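Local structure of Peptide/nickel transport system substrate-binding protein (Listeria monocytogenes serotype 1/2a, 5KZT) at residues A296-I301 and A490-Y495; G341-Y346 and K479-L484; T286-K291 and Y418-S423. The protein binds a peptide, and probably serves as the solute-binding component of a system that carries peptides across the bacterial membrane. All blocks are in the same frame, centred on the assembly; numbering follows the deposited sequence.

Contact 1 of 3, residues A296-I301 and A490-Y495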
# COMPACT_ATOMS: atom_id res chain seq x y z
N ALA A 296 -4.88 -16.09 -21.38
CA ALA A 296 -5.63 -15.44 -22.47
C ALA A 296 -5.93 -13.98 -22.12
O ALA A 296 -5.63 -13.08 -22.91
CB ALA A 296 -6.92 -16.18 -22.75
N ILE A 297 -6.52 -13.77 -20.94
CA ILE A 297 -6.82 -12.41 -20.46
C ILE A 297 -5.51 -11.60 -20.33
O ILE A 297 -5.44 -10.45 -20.77
CB ILE A 297 -7.56 -12.45 -19.09
CG1 ILE A 297 -8.92 -13.16 -19.19
CG2 ILE A 297 -7.71 -11.05 -18.48
CD1 ILE A 297 -9.93 -12.55 -20.10
N ALA A 298 -4.49 -12.23 -19.74
CA ALA A 298 -3.23 -11.54 -19.44
C ALA A 298 -2.57 -10.96 -20.68
O ALA A 298 -2.14 -9.81 -20.67
CB ALA A 298 -2.25 -12.47 -18.74
N LEU A 299 -2.48 -11.78 -21.72
CA LEU A 299 -1.73 -11.44 -22.91
C LEU A 299 -2.54 -10.64 -23.92
O LEU A 299 -1.98 -10.20 -24.93
CB LEU A 299 -1.18 -12.70 -23.56
CG LEU A 299 -0.24 -13.57 -22.73
CD1 LEU A 299 0.23 -14.73 -23.59
CD2 LEU A 299 0.96 -12.80 -22.20
N ALA A 300 -3.82 -10.39 -23.65
CA ALA A 300 -4.71 -9.74 -24.61
C ALA A 300 -4.87 -8.24 -24.35
O ALA A 300 -5.70 -7.61 -25.01
CB ALA A 300 -6.06 -10.43 -24.62
N ILE A 301 -4.09 -7.66 -23.44
CA ILE A 301 -4.21 -6.24 -23.09
C ILE A 301 -2.99 -5.46 -23.59
O ILE A 301 -1.86 -5.67 -23.14
CB ILE A 301 -4.44 -6.03 -21.59
CG1 ILE A 301 -5.73 -6.74 -21.15
CG2 ILE A 301 -4.54 -4.54 -21.24
CD1 ILE A 301 -5.92 -6.89 -19.65
N ALA A 490 -0.28 -16.15 -12.19
CA ALA A 490 -1.06 -15.87 -10.96
C ALA A 490 -1.74 -14.50 -11.05
O ALA A 490 -2.87 -14.32 -10.57
CB ALA A 490 -0.13 -15.89 -9.75
N ILE A 491 -0.99 -13.55 -11.61
CA ILE A 491 -1.44 -12.15 -11.83
C ILE A 491 -0.87 -11.65 -13.14
O ILE A 491 -0.02 -12.31 -13.73
CB ILE A 491 -0.93 -11.21 -10.73
CG1 ILE A 491 0.60 -11.22 -10.66
CG2 ILE A 491 -1.54 -11.59 -9.40
CD1 ILE A 491 1.16 -10.08 -9.87
N GLN A 492 -1.30 -10.48 -13.58
CA GLN A 492 -0.73 -9.83 -14.77
C GLN A 492 -0.39 -8.38 -14.47
O GLN A 492 -1.28 -7.53 -14.46
CB GLN A 492 -1.67 -9.93 -15.99
CG GLN A 492 -1.22 -9.17 -17.26
CD GLN A 492 0.17 -9.56 -17.78
OE1 GLN A 492 1.11 -9.71 -17.01
NE2 GLN A 492 0.30 -9.72 -19.11
N PRO A 493 0.90 -8.08 -14.24
CA PRO A 493 1.31 -6.67 -14.19
C PRO A 493 0.86 -5.89 -15.43
O PRO A 493 0.98 -6.38 -16.55
CB PRO A 493 2.82 -6.77 -14.10
CG PRO A 493 3.04 -8.05 -13.34
CD PRO A 493 2.01 -8.98 -13.90
N LEU A 494 0.34 -4.68 -15.20
CA LEU A 494 -0.17 -3.85 -16.27
C LEU A 494 0.68 -2.60 -16.42
O LEU A 494 1.15 -2.32 -17.51
CB LEU A 494 -1.64 -3.48 -16.02
CG LEU A 494 -2.60 -3.93 -17.11
CD1 LEU A 494 -4.05 -3.82 -16.67
CD2 LEU A 494 -2.36 -3.13 -18.39
N TYR A 495 0.86 -1.86 -15.32
CA TYR A 495 1.69 -0.64 -15.33
C TYR A 495 2.41 -0.34 -14.03
O TYR A 495 2.00 -0.77 -12.95
CB TYR A 495 0.85 0.57 -15.77
CG TYR A 495 -0.26 1.04 -14.82
CD1 TYR A 495 -1.56 0.54 -14.93
CD2 TYR A 495 -0.02 2.02 -13.87
CE1 TYR A 495 -2.57 1.00 -14.11
CE2 TYR A 495 -1.03 2.48 -13.05
CZ TYR A 495 -2.31 1.98 -13.16
OH TYR A 495 -3.32 2.43 -12.33

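Contact 2 of 3, residues G341-Y346 and K479-L484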
# COMPACT_ATOMS: atom_id res chain seq x y z
N GLY A 341 14.14 -10.24 -16.14
CA GLY A 341 13.62 -10.11 -17.49
C GLY A 341 12.13 -9.82 -17.53
O GLY A 341 11.44 -9.72 -16.48
N LYS A 342 11.62 -9.68 -18.74
CA LYS A 342 10.19 -9.43 -18.93
C LYS A 342 9.40 -10.73 -18.82
O LYS A 342 9.90 -11.79 -19.17
CB LYS A 342 9.93 -8.75 -20.28
CG LYS A 342 10.51 -7.35 -20.36
CD LYS A 342 10.31 -6.78 -21.76
CE LYS A 342 10.72 -5.32 -21.87
NZ LYS A 342 12.12 -5.07 -21.39
N HIS A 343 8.17 -10.62 -18.32
CA HIS A 343 7.22 -11.72 -18.25
C HIS A 343 5.87 -11.30 -18.81
O HIS A 343 5.49 -10.13 -18.68
CB HIS A 343 7.04 -12.14 -16.80
CG HIS A 343 8.32 -12.39 -16.10
ND1 HIS A 343 8.91 -13.63 -16.06
CD2 HIS A 343 9.14 -11.55 -15.43
CE1 HIS A 343 10.05 -13.55 -15.38
NE2 HIS A 343 10.22 -12.30 -15.00
N LEU A 344 5.15 -12.25 -19.42
CA LEU A 344 3.77 -12.06 -19.90
C LEU A 344 3.60 -10.76 -20.70
O LEU A 344 2.79 -9.88 -20.36
CB LEU A 344 2.78 -12.09 -18.73
CG LEU A 344 2.82 -13.34 -17.83
CD1 LEU A 344 1.96 -13.10 -16.58
CD2 LEU A 344 2.39 -14.59 -18.56
N GLU A 345 4.38 -10.65 -21.76
CA GLU A 345 4.31 -9.52 -22.68
C GLU A 345 3.07 -9.59 -23.56
O GLU A 345 2.68 -10.67 -24.01
CB GLU A 345 5.58 -9.46 -23.54
CG GLU A 345 6.83 -9.16 -22.73
CD GLU A 345 8.08 -9.05 -23.59
OE1 GLU A 345 8.26 -8.02 -24.25
OE2 GLU A 345 8.89 -9.99 -23.57
N TYR A 346 2.46 -8.44 -23.79
CA TYR A 346 1.33 -8.31 -24.71
C TYR A 346 1.56 -9.03 -26.04
O TYR A 346 2.54 -8.76 -26.73
CB TYR A 346 1.07 -6.84 -24.98
CG TYR A 346 0.07 -6.55 -26.08
CD1 TYR A 346 -1.26 -6.94 -25.97
CD2 TYR A 346 0.46 -5.85 -27.23
CE1 TYR A 346 -2.18 -6.66 -26.97
CE2 TYR A 346 -0.46 -5.56 -28.23
CZ TYR A 346 -1.76 -5.96 -28.09
OH TYR A 346 -2.65 -5.65 -29.08
N LYS A 479 14.31 -15.65 -9.10
CA LYS A 479 13.67 -16.84 -9.66
C LYS A 479 12.18 -16.91 -9.37
O LYS A 479 11.40 -17.39 -10.20
CB LYS A 479 14.36 -18.11 -9.14
CG LYS A 479 15.78 -18.29 -9.62
CD LYS A 479 16.38 -19.55 -9.01
CE LYS A 479 17.79 -19.77 -9.47
NZ LYS A 479 17.88 -19.81 -10.96
N ALA A 480 11.78 -16.44 -8.19
CA ALA A 480 10.39 -16.51 -7.77
C ALA A 480 9.45 -15.81 -8.74
O ALA A 480 8.34 -16.29 -8.94
CB ALA A 480 10.22 -15.91 -6.38
N GLU A 481 9.88 -14.69 -9.32
CA GLU A 481 9.00 -13.93 -10.20
C GLU A 481 8.65 -14.71 -11.47
O GLU A 481 7.53 -14.61 -11.98
CB GLU A 481 9.59 -12.55 -10.54
CG GLU A 481 8.53 -11.62 -11.14
CD GLU A 481 9.02 -10.20 -11.36
OE1 GLU A 481 8.32 -9.27 -10.94
OE2 GLU A 481 10.09 -10.01 -11.97
N LYS A 482 9.61 -15.49 -11.98
CA LYS A 482 9.33 -16.35 -13.13
C LYS A 482 8.24 -17.38 -12.86
O LYS A 482 7.39 -17.64 -13.72
CB LYS A 482 10.58 -17.06 -13.59
CG LYS A 482 10.42 -17.65 -14.98
CD LYS A 482 11.58 -18.58 -15.34
CE LYS A 482 11.32 -19.26 -16.66
NZ LYS A 482 10.44 -20.46 -16.56
N ILE A 483 8.26 -17.95 -11.67
CA ILE A 483 7.25 -18.92 -11.25
C ILE A 483 5.87 -18.24 -11.21
O ILE A 483 4.89 -18.74 -11.75
CB ILE A 483 7.58 -19.51 -9.85
CG1 ILE A 483 8.90 -20.29 -9.90
CG2 ILE A 483 6.46 -20.45 -9.40
CD1 ILE A 483 9.41 -20.72 -8.55
N LEU A 484 5.81 -17.09 -10.56
CA LEU A 484 4.55 -16.36 -10.36
C LEU A 484 3.91 -15.95 -11.69
O LEU A 484 2.71 -16.12 -11.89
CB LEU A 484 4.79 -15.13 -9.50
CG LEU A 484 3.59 -14.32 -9.05
CD1 LEU A 484 2.81 -15.09 -8.00
CD2 LEU A 484 3.99 -12.95 -8.50

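Contact 3 of 3, residues T286-K291 and Y418-S423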
# COMPACT_ATOMS: atom_id res chain seq x y z
N THR A 286 -13.61 -20.76 -10.17
CA THR A 286 -14.03 -19.87 -11.24
C THR A 286 -13.32 -20.32 -12.52
O THR A 286 -12.45 -21.19 -12.49
CB THR A 286 -13.61 -18.41 -10.98
OG1 THR A 286 -12.19 -18.32 -11.05
CG2 THR A 286 -14.09 -17.93 -9.60
N VAL A 287 -13.64 -19.68 -13.64
CA VAL A 287 -12.91 -19.96 -14.90
C VAL A 287 -11.40 -19.68 -14.82
O VAL A 287 -10.61 -20.27 -15.58
CB VAL A 287 -13.49 -19.19 -16.11
CG1 VAL A 287 -14.92 -19.65 -16.39
CG2 VAL A 287 -13.40 -17.67 -15.93
N PHE A 288 -10.99 -18.79 -13.91
CA PHE A 288 -9.59 -18.46 -13.75
C PHE A 288 -8.82 -19.51 -12.95
O PHE A 288 -7.63 -19.36 -12.77
CB PHE A 288 -9.43 -17.07 -13.13
CG PHE A 288 -9.96 -15.97 -13.99
CD1 PHE A 288 -9.45 -15.77 -15.25
CD2 PHE A 288 -10.93 -15.10 -13.51
CE1 PHE A 288 -9.92 -14.75 -16.05
CE2 PHE A 288 -11.41 -14.07 -14.30
CZ PHE A 288 -10.90 -13.89 -15.57
N ALA A 289 -9.50 -20.56 -12.47
CA ALA A 289 -8.81 -21.76 -12.02
C ALA A 289 -8.07 -22.44 -13.19
O ALA A 289 -7.13 -23.19 -12.96
CB ALA A 289 -9.79 -22.72 -11.35
N ASN A 290 -8.50 -22.17 -14.42
CA ASN A 290 -7.83 -22.64 -15.64
C ASN A 290 -6.73 -21.67 -16.07
O ASN A 290 -7.02 -20.51 -16.36
CB ASN A 290 -8.84 -22.79 -16.77
CG ASN A 290 -8.22 -23.35 -18.04
OD1 ASN A 290 -7.49 -22.66 -18.73
ND2 ASN A 290 -8.51 -24.61 -18.33
N LYS A 291 -5.50 -22.17 -16.14
CA LYS A 291 -4.32 -21.35 -16.43
C LYS A 291 -4.38 -20.77 -17.82
O LYS A 291 -3.94 -19.64 -18.03
CB LYS A 291 -3.05 -22.19 -16.34
CG LYS A 291 -1.78 -21.35 -16.22
CD LYS A 291 -0.62 -21.86 -17.05
CE LYS A 291 -0.22 -23.29 -16.74
NZ LYS A 291 0.80 -23.36 -15.66
N TYR A 418 -15.16 -11.75 -6.01
CA TYR A 418 -14.82 -11.07 -7.26
C TYR A 418 -14.33 -12.15 -8.24
O TYR A 418 -14.03 -13.27 -7.83
CB TYR A 418 -13.77 -9.96 -7.03
CG TYR A 418 -12.36 -10.44 -6.78
CD1 TYR A 418 -11.98 -10.90 -5.52
CD2 TYR A 418 -11.40 -10.44 -7.80
CE1 TYR A 418 -10.70 -11.39 -5.27
CE2 TYR A 418 -10.09 -10.88 -7.55
CZ TYR A 418 -9.75 -11.35 -6.28
OH TYR A 418 -8.50 -11.82 -6.01
N ASP A 419 -14.29 -11.83 -9.53
CA ASP A 419 -13.74 -12.75 -10.53
C ASP A 419 -12.30 -12.37 -10.88
O ASP A 419 -11.37 -13.16 -10.75
CB ASP A 419 -14.58 -12.74 -11.81
CG ASP A 419 -15.98 -13.23 -11.60
OD1 ASP A 419 -16.27 -13.96 -10.62
OD2 ASP A 419 -16.82 -12.90 -12.47
N PHE A 420 -12.15 -11.14 -11.34
CA PHE A 420 -10.86 -10.54 -11.56
C PHE A 420 -10.96 -9.05 -11.33
O PHE A 420 -12.06 -8.49 -11.38
CB PHE A 420 -10.19 -10.97 -12.89
CG PHE A 420 -10.84 -10.45 -14.17
CD1 PHE A 420 -12.20 -10.43 -14.36
CD2 PHE A 420 -10.03 -10.06 -15.23
CE1 PHE A 420 -12.75 -9.98 -15.57
CE2 PHE A 420 -10.57 -9.62 -16.44
CZ PHE A 420 -11.93 -9.58 -16.61
N SER A 421 -9.81 -8.41 -11.06
CA SER A 421 -9.82 -7.04 -10.60
C SER A 421 -8.54 -6.32 -10.94
O SER A 421 -7.51 -6.94 -11.23
CB SER A 421 -10.02 -7.01 -9.08
OG SER A 421 -8.88 -7.50 -8.38
N MET A 422 -8.62 -4.99 -10.90
CA MET A 422 -7.47 -4.12 -11.06
C MET A 422 -6.99 -3.82 -9.65
O MET A 422 -7.72 -3.20 -8.88
CB MET A 422 -7.88 -2.82 -11.74
CG MET A 422 -6.78 -1.78 -11.83
SD MET A 422 -5.55 -2.23 -13.08
CE MET A 422 -6.44 -1.75 -14.54
N SER A 423 -5.80 -4.26 -9.31
CA SER A 423 -5.25 -3.96 -7.98
C SER A 423 -3.88 -3.36 -8.08
O SER A 423 -3.27 -3.39 -9.13
CB SER A 423 -5.21 -5.21 -7.13
OG SER A 423 -6.49 -5.86 -7.18

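Contact 1 of 3, residues A296-I301 and A490-Y495
The flat group at the centre of this contact is the side-chain amide of Gln492. Ala298 CB lies to one face of it, near the rim between CG and NE2, and comes within 3.8 Å of Gln492 CG. At the edge, in the amide plane, sits the carbonyl oxygen of Ala298. Gln492 NE2 donates to Ala298 O over 2.9 Å, nearly straight, with an N-H...O angle of 164°. Seen from the carbonyl, the donor stands well above the peptide plane, 65° out of it, and is not on a lone pair. The side chain gets there in two steps: CG is anti to the backbone N (chi1 175°), which sends the chain toward the helix, and a bend at chi2 then swings the amide round beside the methyl of Ala298. Gln492 NE2 also donates to Leu344 O, which lies on the OE1 side of the nitrogen, while Ala298 O lies on the CG side.

Further along, Ile301 and Leu494 meet through methyls, Ile301 CG2 to Leu494 CD2 at 3.9 Å, with the two side chains crossing at about a right angle. Leu494 has a second conformer, so this touch is less certain than the amide bond. Around the pair, Ile301 also packs on Ile386 and Leu390 of helix 377-393. Just beyond, Tyr495 OH bonds to a basic side chain of the bound peptide.

One buried amide nitrogen is thus gripped by two carbonyls, which satisfies its N-H groups, fixes the rotation of the amide and pins strand 491-503 to the last turn of helix 291-299 and to the loop 341-346. Leu344 O is shared with Lys303 NZ, which also takes Pro493 O, so the neutral amide works beside a lysine amine.

Contact 2 of 3, residues G341-Y346 and K479-L484
His343 does most of the work here, pushing its imidazole from the loop against one side of helix 471-487. Its CE1 comes to 3.7 Å from Lys482 CA, an oblique approach to the helix backbone, and the carbonyl oxygen of Glu481 lies over one face of the ring. With CG anti to the carbonyl carbon (chi1 -51°), the ring points at the helix.

Glu481 comes from the same helix with an extended side chain. Its OE2 passes 3.8 Å from His343 NE2, too far for a bond, and the ring and carboxylate planes are 60° apart. What joins the two groups is Ser340, whose OG bonds both to His343 NE2 and to Glu481 OE2. Asn320 ND2 also reaches OE2, as well as Gly341 O, and Val322 N holds OE1. At the other ring nitrogen, ND1 bonds to Thr486 OG1, so both ring nitrogens are engaged and the imidazole cannot turn freely. The nearby carboxylate would tend to favour a protonated ring.

Lys482 adds only the base of its side chain, CB lying 4.0 Å from His343 CE1; its amine leads off to a salt bridge with Asp487.

His343, with Ser340 and Asn320 bridging to Glu481, thus fastens the inter-helix loop between 336-340 and 348-362, entered through Gly341 at positive phi, onto the helix that leads into strand 491-503 of the mixed sheet of this solute-binding fold.

Contact 3 of 3, residues T286-K291 and Y418-S423
Aromatic contact comes first: Phe288 and Phe420 meet obliquely, their ring centroids 5.0 Å apart and their planes at 47°, so the pair is neither a stack nor a clean edge-to-face. Phe288 CZ lies over one face of the Phe420 ring, offset toward its rim, 3.7 Å from Phe420 CG. Phe420 takes the crowded rotamer, CG between the backbone N and the carbonyl carbon (chi1 69°), which holds the ring over its own main chain with one face meeting Phe288 CZ.

Aliphatic and backbone atoms complete the junction. Phe288 CE2 is 3.6 Å from Phe420 CB, and Phe288 CD2 is 3.4 Å from Asp419 O, a close approach of ring carbon to carbonyl oxygen. Within its own turn Val287 CG2 sits over the centre of the Phe288 ring. Phe277 packs on Phe288 as well, and Phe371 meets Phe420 edge-to-face.

The polar groups on both sides are bonded to other partners. Phe288 N donates to Thr286 OG1 at 3.1 Å in an ST turn, the bond bent to 136° at the hydrogen, and Thr286 OG1 is also bonded to Asn278 O. The carboxylate of Asp419 forms a salt bridge with Arg281 and accepts from Glu370 N.

The 3-10 turn 287-289 runs directly into Asn290, the N-cap of helix 291-299, whose OD1 accepts from Ile293 N. Just ahead of that cap, Phe288 packs back on Ile293 and Ile297 and forward on Phe420, at the beginning of strand 420-425 in the mixed sheet of this solute-binding fold.

How the contacts relate
In chain order the segments run 286-291, 296-301, 341-346, 418-423, 479-484, 490-495, so contact 2 nests within contact 1, while contact 3 alternates with both. Contact 1 lies about 11 Å, centre to centre, from each of the others; contacts 2 and 3 are about 18 Å apart and do not touch. Contacts 1 and 3 share helix 291-299, which starts at contact 3 and runs to contact 1. Helix 471-487 leads from contact 2 toward strand 491-503, just before which Ala490 N probably bonds to Leu484 O. The three contacts seat both helices and the loop 341-346 round strands of the mixed sheet, one of which, 491-503, carries Tyr495 to the bound peptide.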